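Local structure of putative NADH-depentdent flavin oxidoreductase (Cupriavidus metallidurans, 5OCS) at residues Y8-L13 and A318-I323; D159-A164 and R219-A224; M230-T235 and N240-E245; V262-G267 and Q287-E292. The protein probably works as an FMN-dependent ene-reductase of the Old Yellow Enzyme family, oxidising NADPH and reducing activated carbon-carbon double bonds. All coordinates share one frame; numbering follows the deposited sequence.

Contact 1: Y8-L13 and A318-I323; sequences YRIGNL and ADIISI
The phenol of Tyr8 lies against Asp319 CB and the CG1-CD1 branch of Ile320. Its OH sits 3.4 Å from Asp319 CB, while ring carbon CD2 is 3.7 Å from Ile320 CG1; the side chain of Ile320 meets the ring obliquely, and Asp319 O lies over one face of the ring. Ile320 CD1 touches two residues of the hairpin: it reaches Ile10 CG2 at 3.6 Å, the two side chains crossing at about a right angle, and Tyr8 CD2 at 3.8 Å. Tyr8 can span both residues because CG stands anti to the backbone N (chi1 -165°), which carries the ring out toward Asp319 and Ile320. The carboxylate of Asp319 is turned nearly parallel to the phenol, 14° between planes, yet its oxygens look elsewhere: OD1 makes a salt bridge with Lys290 NZ and OD2 accepts the backbone N-H of Thr297. Further out, Met298 and Leu15 pack on both Ile10 and Ile320, and Arg18 NH1 bonds Asp319 O. Strand 8-10 pairs antiparallel with strand 13-15 through a type II' turn at Ile10-Leu13, with Gly11 taking the positive phi of its second position. This hairpin lies at the N-terminal end of barrel strand 320-323, as the N-terminal hairpin does in Old Yellow Enzymes, where it closes the bottom of the TIM barrel. The join is therefore one of van der Waals contact, whereas the charge of Asp319, probably kept ionised by Lys290, is directed to helix 284-293 and not to the hairpin.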
# COMPACT_ATOMS: atom_id res chain seq x y z
N TYR D 8 -3.43 8.02 22.73
CA TYR D 8 -3.32 9.42 23.03
C TYR D 8 -4.54 10.09 22.43
O TYR D 8 -5.43 9.39 21.92
CB TYR D 8 -1.99 9.96 22.50
CG TYR D 8 -1.58 11.30 23.03
CD1 TYR D 8 -1.29 11.49 24.37
CD2 TYR D 8 -1.49 12.40 22.18
CE1 TYR D 8 -0.90 12.73 24.85
CE2 TYR D 8 -1.12 13.65 22.66
CZ TYR D 8 -0.82 13.80 23.99
OH TYR D 8 -0.46 15.06 24.42
N ARG D 9 -4.63 11.40 22.56
CA ARG D 9 -5.79 12.19 22.20
C ARG D 9 -5.32 13.60 21.85
O ARG D 9 -4.43 14.15 22.52
CB ARG D 9 -6.72 12.26 23.40
CG ARG D 9 -8.08 12.88 23.12
CD ARG D 9 -8.98 12.98 24.35
NE ARG D 9 -8.33 13.56 25.53
CZ ARG D 9 -7.98 14.84 25.69
NH1 ARG D 9 -8.16 15.75 24.73
NH2 ARG D 9 -7.40 15.22 26.83
N ILE D 10 -5.93 14.17 20.82
CA ILE D 10 -5.77 15.58 20.47
C ILE D 10 -7.18 16.14 20.33
O ILE D 10 -7.96 15.65 19.53
CB ILE D 10 -4.92 15.80 19.21
CG1 ILE D 10 -5.33 14.87 18.06
CG2 ILE D 10 -3.45 15.55 19.54
CD1 ILE D 10 -4.69 15.19 16.73
N GLY D 11 -7.53 17.10 21.18
CA GLY D 11 -8.91 17.55 21.28
C GLY D 11 -9.79 16.38 21.68
O GLY D 11 -9.48 15.69 22.62
N ASN D 12 -10.84 16.12 20.93
CA ASN D 12 -11.71 15.00 21.21
C ASN D 12 -11.30 13.75 20.41
O ASN D 12 -11.90 12.70 20.51
CB ASN D 12 -13.17 15.41 20.98
CG ASN D 12 -13.62 16.54 21.91
OD1 ASN D 12 -12.81 17.33 22.40
ND2 ASN D 12 -14.92 16.62 22.17
N LEU D 13 -10.21 13.87 19.65
CA LEU D 13 -9.86 12.87 18.68
C LEU D 13 -8.92 11.86 19.32
O LEU D 13 -7.77 12.19 19.65
CB LEU D 13 -9.22 13.57 17.48
CG LEU D 13 -9.01 12.71 16.24
CD1 LEU D 13 -10.35 12.24 15.69
CD2 LEU D 13 -8.24 13.51 15.19
N ALA D 318 8.44 14.75 23.01
CA ALA D 318 7.24 15.04 22.24
C ALA D 318 6.13 14.10 22.70
O ALA D 318 6.42 13.07 23.30
CB ALA D 318 7.49 14.88 20.73
N ASP D 319 4.89 14.47 22.42
CA ASP D 319 3.73 13.62 22.69
C ASP D 319 3.32 12.77 21.51
O ASP D 319 2.77 11.67 21.69
CB ASP D 319 2.57 14.50 23.10
CG ASP D 319 2.94 15.41 24.24
OD1 ASP D 319 3.29 14.83 25.28
OD2 ASP D 319 2.93 16.64 24.09
N ILE D 320 3.58 13.28 20.31
CA ILE D 320 3.28 12.58 19.06
C ILE D 320 4.50 12.76 18.18
O ILE D 320 5.14 13.84 18.20
CB ILE D 320 2.04 13.19 18.40
CG1 ILE D 320 0.79 12.90 19.26
CG2 ILE D 320 1.88 12.66 16.98
CD1 ILE D 320 -0.41 13.70 18.83
N ILE D 321 4.87 11.71 17.44
CA ILE D 321 5.99 11.80 16.54
C ILE D 321 5.44 11.65 15.15
O ILE D 321 4.75 10.65 14.86
CB ILE D 321 7.14 10.79 16.80
CG1 ILE D 321 8.25 10.90 15.72
CG2 ILE D 321 6.64 9.35 16.93
CD1 ILE D 321 9.49 10.11 16.05
N SER D 322 5.74 12.61 14.28
CA SER D 322 5.40 12.45 12.87
C SER D 322 6.55 11.86 12.07
O SER D 322 7.71 12.22 12.25
CB SER D 322 4.89 13.77 12.26
OG SER D 322 5.90 14.76 12.08
N ILE D 323 6.21 10.92 11.18
CA ILE D 323 7.20 10.18 10.42
C ILE D 323 6.89 10.30 8.94
O ILE D 323 5.74 10.15 8.55
CB ILE D 323 7.27 8.72 10.84
CG1 ILE D 323 7.72 8.60 12.30
CG2 ILE D 323 8.30 7.97 10.02
CD1 ILE D 323 7.52 7.24 12.88

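Contact 2: D159-A164 and R219-A224; sequences DFVAAA and REAFPA
Apolar contact comes first from Val161 and Ala221, whose side chains meet where CG1 of the valine lies 3.7 Å from CB of the alanine. The valine places that methyl by holding CG1 anti to the backbone N (chi1 172°), and Ala217, one turn before Ala221, also touches the Val161 side chain. A second, looser apolar pair is Ala164 CB with Phe222 CD1, at 4.5 Å. The aromatic ring comes closer to a carbonyl than to any methyl of the other segment: Phe222 presents its edge to Ala164 O, which lies near the ring plane 3.4 Å from CD1 and 3.6 Å from CE1. These residues belong to neighbouring helices on the outside of the TIM barrel, 150-169 and 204-221, and to the exit of the second, where Phe222 also touches Ala168 of helix 150-169 and Ile175 of barrel strand 175-179. The hydrogen bonds of Arg219 stay on its own side of the contact, where the chain leaves the helix. Its NH2 donates to Phe222 O at 3.0 Å, with the carbonyl oxygen almost in the guanidinium plane but the donor standing well above the carbonyl plane. The same nitrogen makes a weak bond to Pro223 O, while Arg219 NH1 reaches Arg226 O.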
# COMPACT_ATOMS: atom_id res chain seq x y z
N ASP D 159 -10.40 31.89 1.94
CA ASP D 159 -10.08 30.63 1.23
C ASP D 159 -9.73 29.52 2.25
O ASP D 159 -10.17 28.37 2.09
CB ASP D 159 -8.92 30.81 0.25
CG ASP D 159 -9.29 31.66 -0.96
OD1 ASP D 159 -10.50 31.90 -1.21
OD2 ASP D 159 -8.36 32.05 -1.68
N PHE D 160 -8.97 29.86 3.28
CA PHE D 160 -8.72 28.92 4.37
C PHE D 160 -10.03 28.45 5.03
O PHE D 160 -10.21 27.27 5.31
CB PHE D 160 -7.77 29.49 5.40
CG PHE D 160 -6.31 29.18 5.13
CD1 PHE D 160 -5.74 28.00 5.62
CD2 PHE D 160 -5.50 30.07 4.38
CE1 PHE D 160 -4.39 27.69 5.37
CE2 PHE D 160 -4.15 29.78 4.16
CZ PHE D 160 -3.60 28.57 4.63
N VAL D 161 -10.90 29.40 5.30
CA VAL D 161 -12.22 29.12 5.81
C VAL D 161 -13.03 28.23 4.89
O VAL D 161 -13.61 27.26 5.37
CB VAL D 161 -13.00 30.42 6.12
CG1 VAL D 161 -14.47 30.10 6.47
CG2 VAL D 161 -12.33 31.17 7.27
N ALA D 162 -13.06 28.55 3.60
CA ALA D 162 -13.86 27.76 2.66
C ALA D 162 -13.34 26.33 2.63
O ALA D 162 -14.12 25.37 2.68
CB ALA D 162 -13.90 28.37 1.27
N ALA D 163 -12.03 26.19 2.57
CA ALA D 163 -11.40 24.85 2.52
C ALA D 163 -11.63 24.09 3.83
O ALA D 163 -11.86 22.88 3.80
CB ALA D 163 -9.91 24.96 2.21
N ALA D 164 -11.59 24.76 4.95
CA ALA D 164 -11.88 24.13 6.23
C ALA D 164 -13.33 23.60 6.30
O ALA D 164 -13.54 22.52 6.82
CB ALA D 164 -11.64 25.11 7.34
N ARG D 219 -10.29 27.91 13.00
CA ARG D 219 -10.81 27.35 14.24
C ARG D 219 -12.29 27.71 14.41
O ARG D 219 -13.08 26.92 14.93
CB ARG D 219 -9.98 27.86 15.41
CG ARG D 219 -10.38 27.47 16.83
CD ARG D 219 -10.37 25.97 17.10
NE ARG D 219 -11.46 25.29 16.41
CZ ARG D 219 -11.67 23.98 16.43
NH1 ARG D 219 -10.88 23.16 17.11
NH2 ARG D 219 -12.68 23.49 15.71
N GLU D 220 -12.65 28.93 14.02
CA GLU D 220 -14.04 29.36 14.08
C GLU D 220 -14.91 28.57 13.11
O GLU D 220 -16.05 28.19 13.45
CB GLU D 220 -14.15 30.84 13.79
CG GLU D 220 -15.52 31.43 14.16
CD GLU D 220 -16.61 31.15 13.18
OE1 GLU D 220 -16.32 31.01 11.96
OE2 GLU D 220 -17.79 31.07 13.63
N ALA D 221 -14.40 28.31 11.90
CA ALA D 221 -15.19 27.68 10.87
C ALA D 221 -15.34 26.16 11.05
O ALA D 221 -16.34 25.59 10.63
CB ALA D 221 -14.63 27.98 9.51
N PHE D 222 -14.32 25.50 11.60
CA PHE D 222 -14.28 24.03 11.70
C PHE D 222 -15.04 23.59 12.95
O PHE D 222 -14.96 24.28 13.99
CB PHE D 222 -12.82 23.55 11.78
CG PHE D 222 -12.58 22.12 11.32
CD1 PHE D 222 -12.84 21.73 10.01
CD2 PHE D 222 -11.98 21.19 12.19
CE1 PHE D 222 -12.59 20.44 9.58
CE2 PHE D 222 -11.72 19.90 11.78
CZ PHE D 222 -12.03 19.53 10.47
N PRO D 223 -15.78 22.47 12.88
CA PRO D 223 -16.60 22.08 14.03
C PRO D 223 -15.82 22.07 15.33
O PRO D 223 -14.77 21.47 15.42
CB PRO D 223 -17.08 20.67 13.64
CG PRO D 223 -17.20 20.74 12.15
CD PRO D 223 -16.01 21.58 11.72
N ALA D 224 -16.34 22.77 16.34
CA ALA D 224 -15.58 23.04 17.57
C ALA D 224 -14.98 21.80 18.26
O ALA D 224 -13.93 21.88 18.86
CB ALA D 224 -16.46 23.84 18.56

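Contact 3: M230-T235 and N240-E245; sequences MRVSAT and NGWDIE
Trp242 and Ser233 join the C-terminal end of strand 228-233 to the start of helix 244-256, within a beta-alpha-beta unit of the TIM barrel. The packed side centres on the indole. Its NE1 gives a weak, bent hydrogen bond to Ser233 O (3.0 Å, 123°), the oxygen lying at the ring edge close to its plane. That oxygen is almost as near Trp242 CD1, 3.1 Å, so it faces the CD1-NE1 side of the ring. Val232 CG1 approaches NE1 to 3.8 Å, the two side chains crossing at about a right angle. With CG anti to the backbone N (chi1 -169°), the indole swings back along the strand; His186 meets the ring, and Leu250 packs against it. Next to it, Ala234 O receives a CA-H...O contact from Ile244 CA at 3.2 Å as well as a hydrogen bond from Thr247 OG1, tying the loop to the first turn of the helix. The outer side, at Thr235 and Asp243, is looser. Asp243 is the N-cap of the helix, its OD1 accepting Gly246 N, and it approaches Thr235 mainly through its backbone, with CA 3.5 Å from Thr235 OG1. There a water donates to Thr235 OG1 at 2.6 Å and weakly accepts Ile244 N at 3.3 Å.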
# COMPACT_ATOMS: atom_id res chain seq x y z
N MET D 230 -1.48 24.09 14.37
CA MET D 230 -0.56 24.66 13.39
C MET D 230 0.74 23.92 13.36
O MET D 230 1.26 23.46 14.39
CB MET D 230 -0.29 26.16 13.69
CG MET D 230 0.43 26.90 12.58
SD MET D 230 0.62 28.68 12.92
CE MET D 230 -1.05 29.19 12.72
N ARG D 231 1.33 23.91 12.16
CA ARG D 231 2.66 23.41 11.91
C ARG D 231 3.60 24.60 11.94
O ARG D 231 3.34 25.56 11.24
CB ARG D 231 2.71 22.77 10.51
CG ARG D 231 4.05 22.22 10.08
CD ARG D 231 4.51 21.04 10.92
NE ARG D 231 5.51 20.25 10.19
CZ ARG D 231 5.26 19.30 9.28
NH1 ARG D 231 4.02 18.90 9.04
NH2 ARG D 231 6.28 18.72 8.67
N VAL D 232 4.67 24.51 12.75
CA VAL D 232 5.59 25.64 12.94
C VAL D 232 7.01 25.18 12.76
O VAL D 232 7.37 24.10 13.23
CB VAL D 232 5.44 26.26 14.35
CG1 VAL D 232 6.39 27.45 14.52
CG2 VAL D 232 3.99 26.70 14.62
N SER D 233 7.83 25.98 12.07
CA SER D 233 9.25 25.69 12.01
C SER D 233 9.94 26.09 13.29
O SER D 233 9.76 27.22 13.70
CB SER D 233 9.90 26.47 10.87
OG SER D 233 11.29 26.21 10.88
N ALA D 234 10.71 25.21 13.93
CA ALA D 234 11.34 25.57 15.21
C ALA D 234 12.16 26.84 15.11
O ALA D 234 12.14 27.67 16.03
CB ALA D 234 12.21 24.43 15.70
N THR D 235 12.93 26.94 14.02
CA THR D 235 13.83 28.06 13.80
C THR D 235 14.35 28.05 12.35
O THR D 235 14.41 27.00 11.70
CB THR D 235 15.04 28.02 14.78
OG1 THR D 235 15.89 29.17 14.58
CG2 THR D 235 15.89 26.75 14.63
N ASN D 240 18.43 36.69 12.21
CA ASN D 240 17.44 37.71 11.89
C ASN D 240 16.27 37.17 11.07
O ASN D 240 15.72 37.86 10.21
CB ASN D 240 18.11 38.90 11.21
CG ASN D 240 19.40 39.31 11.91
OD1 ASN D 240 20.42 39.49 11.26
ND2 ASN D 240 19.37 39.41 13.23
N GLY D 241 15.91 35.92 11.33
CA GLY D 241 14.72 35.34 10.72
C GLY D 241 13.80 34.89 11.83
O GLY D 241 13.76 35.48 12.92
N TRP D 242 13.09 33.81 11.56
CA TRP D 242 12.31 33.12 12.57
C TRP D 242 13.28 32.38 13.48
O TRP D 242 14.38 31.98 13.05
CB TRP D 242 11.33 32.15 11.88
CG TRP D 242 10.31 31.57 12.77
CD1 TRP D 242 10.14 30.26 13.04
CD2 TRP D 242 9.31 32.28 13.53
NE1 TRP D 242 9.10 30.10 13.91
CE2 TRP D 242 8.58 31.31 14.25
CE3 TRP D 242 8.97 33.63 13.68
CZ2 TRP D 242 7.52 31.63 15.08
CZ3 TRP D 242 7.92 33.96 14.53
CH2 TRP D 242 7.20 32.95 15.20
N ASP D 243 12.92 32.28 14.75
CA ASP D 243 13.76 31.65 15.74
C ASP D 243 12.93 30.92 16.80
O ASP D 243 11.68 30.97 16.79
CB ASP D 243 14.76 32.66 16.36
CG ASP D 243 14.08 33.83 17.05
OD1 ASP D 243 12.86 33.77 17.32
OD2 ASP D 243 14.76 34.85 17.30
N ILE D 244 13.62 30.19 17.64
CA ILE D 244 12.97 29.32 18.66
C ILE D 244 12.15 30.18 19.63
O ILE D 244 11.08 29.78 20.09
CB ILE D 244 14.00 28.41 19.38
CG1 ILE D 244 13.32 27.38 20.29
CG2 ILE D 244 14.98 29.22 20.23
CD1 ILE D 244 12.33 26.46 19.62
N GLU D 245 12.63 31.39 19.92
CA GLU D 245 11.83 32.32 20.71
C GLU D 245 10.49 32.69 20.06
O GLU D 245 9.44 32.72 20.73
CB GLU D 245 12.63 33.59 21.00
CG GLU D 245 13.83 33.32 21.89
CD GLU D 245 15.10 32.94 21.14
OE1 GLU D 245 15.11 32.77 19.89
OE2 GLU D 245 16.16 32.85 21.81
O HOH W 1 16.86 29.94 16.89

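Contact 4: V262-G267 and Q287-E292; sequences VHVSTG and QRVKAE
Ser265 OG is gripped by Arg231 NE, in the FMN site, and by a citrate probably taken up from the crystallisation liquor, on a strand whose other face packs Val262 and Val264 onto Val289 of helix 284-293. His263 shares the face of Ser265, and its ND1 bonds Glu176. The contact across the segments is wholly apolar and turns on a single methyl. Val289 CG1, anti to its backbone nitrogen (chi1 169°), reaches both strand valines, lying 3.7 Å from Val262 CG1 and a looser 4.2 Å from Val264 CG2. Val264 and Val289 reach toward each other tip to tip, whereas Val262 comes in at an angle. All three valines are buried, forming part of the hydrophobic layer between helices and barrel. On another face of the helix a salt bridge joins Arg288 NE to Glu292 OE2 (2.9 Å, 160°), one helical turn apart; the nitrogen reaches OE2 from above the carboxylate plane, while the oxygen stays near the guanidinium plane. Strand 262-265 lies between strands 228-233 and 297-300 in the sheet. Helix 284-293 lies in the connection between strands 262-265 and 297-300 and packs beside helix 244-256, where Arg288 touches Ile244 and Ile248.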
# COMPACT_ATOMS: atom_id res chain seq x y z
N VAL D 262 0.59 21.70 18.81
CA VAL D 262 1.53 22.34 17.89
C VAL D 262 2.45 21.26 17.29
O VAL D 262 2.92 20.34 17.99
CB VAL D 262 2.31 23.50 18.57
CG1 VAL D 262 3.18 23.00 19.68
CG2 VAL D 262 3.16 24.26 17.55
N HIS D 263 2.68 21.34 15.98
CA HIS D 263 3.51 20.39 15.29
C HIS D 263 4.78 21.12 14.93
O HIS D 263 4.75 22.07 14.14
CB HIS D 263 2.76 19.90 14.04
CG HIS D 263 3.39 18.73 13.35
ND1 HIS D 263 2.77 18.08 12.29
CD2 HIS D 263 4.55 18.07 13.56
CE1 HIS D 263 3.54 17.08 11.88
NE2 HIS D 263 4.63 17.06 12.63
N VAL D 264 5.90 20.67 15.49
CA VAL D 264 7.16 21.44 15.48
C VAL D 264 8.10 20.79 14.49
O VAL D 264 8.48 19.64 14.69
CB VAL D 264 7.80 21.48 16.87
CG1 VAL D 264 9.14 22.20 16.85
CG2 VAL D 264 6.84 22.11 17.90
N SER D 265 8.47 21.50 13.43
CA SER D 265 9.48 21.00 12.51
C SER D 265 10.87 21.10 13.13
O SER D 265 11.03 21.68 14.19
CB SER D 265 9.39 21.70 11.17
OG SER D 265 8.26 21.14 10.45
N THR D 266 11.88 20.50 12.51
CA THR D 266 13.15 20.28 13.22
C THR D 266 14.01 21.51 13.31
O THR D 266 15.05 21.45 13.94
CB THR D 266 14.04 19.20 12.57
OG1 THR D 266 14.46 19.65 11.28
CG2 THR D 266 13.29 17.87 12.42
N GLY D 267 13.66 22.57 12.62
CA GLY D 267 14.51 23.75 12.52
C GLY D 267 15.82 23.49 11.79
O GLY D 267 16.78 24.25 11.94
N GLN D 287 11.17 19.45 22.25
CA GLN D 287 11.30 19.21 23.70
C GLN D 287 11.05 20.48 24.50
O GLN D 287 10.33 20.50 25.53
CB GLN D 287 12.67 18.58 24.01
CG GLN D 287 12.88 18.11 25.45
CD GLN D 287 13.15 19.23 26.46
OE1 GLN D 287 13.63 20.31 26.12
NE2 GLN D 287 12.77 18.99 27.70
N ARG D 288 11.65 21.56 24.04
CA ARG D 288 11.52 22.82 24.73
C ARG D 288 10.12 23.38 24.59
O ARG D 288 9.57 23.87 25.54
CB ARG D 288 12.53 23.81 24.21
CG ARG D 288 12.47 25.13 24.97
CD ARG D 288 13.62 25.99 24.50
NE ARG D 288 13.52 27.34 25.02
CZ ARG D 288 14.33 28.32 24.65
NH1 ARG D 288 15.30 28.08 23.79
NH2 ARG D 288 14.16 29.54 25.16
N VAL D 289 9.52 23.29 23.40
CA VAL D 289 8.16 23.80 23.22
C VAL D 289 7.15 23.05 24.10
O VAL D 289 6.24 23.65 24.65
CB VAL D 289 7.72 23.77 21.73
CG1 VAL D 289 6.24 24.04 21.54
CG2 VAL D 289 8.53 24.76 20.91
N LYS D 290 7.33 21.74 24.19
CA LYS D 290 6.53 20.90 25.07
C LYS D 290 6.65 21.35 26.54
O LYS D 290 5.64 21.54 27.22
CB LYS D 290 6.96 19.45 24.93
CG LYS D 290 6.18 18.47 25.82
CD LYS D 290 6.46 17.02 25.47
CE LYS D 290 6.28 16.07 26.66
NZ LYS D 290 4.88 16.13 27.16
N ALA D 291 7.89 21.47 27.00
CA ALA D 291 8.15 21.79 28.40
C ALA D 291 7.61 23.16 28.76
O ALA D 291 7.01 23.30 29.82
CB ALA D 291 9.63 21.71 28.69
N GLU D 292 7.79 24.15 27.89
CA GLU D 292 7.43 25.53 28.23
C GLU D 292 5.97 25.92 27.99
O GLU D 292 5.44 26.76 28.70
CB GLU D 292 8.31 26.53 27.49
CG GLU D 292 9.79 26.45 27.85
CD GLU D 292 10.58 27.64 27.38
OE1 GLU D 292 9.99 28.67 27.00
OE2 GLU D 292 11.81 27.54 27.37

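Overall arrangement
From the N terminus, contact 1 opens at the hairpin of residues 8-13 and closes some 305 residues later on the last barrel strand, so the other three contacts are nested inside its loop. Contacts 2, 3 and 4 then follow in series without crossing: contact 2 pairs two adjacent outer helices, contact 3 fastens the loop after strand 228-233 to the next helix, and contact 4 seats helix 284-293 on strand 262-265. Contacts 3 and 4 adjoin through the backbone pairing of their neighbouring strands, with centres about 10 Å apart. Contact 4 also touches contact 1, where His263 NE2 and Ser322 OG meet, while contact 2 stands apart from the rest.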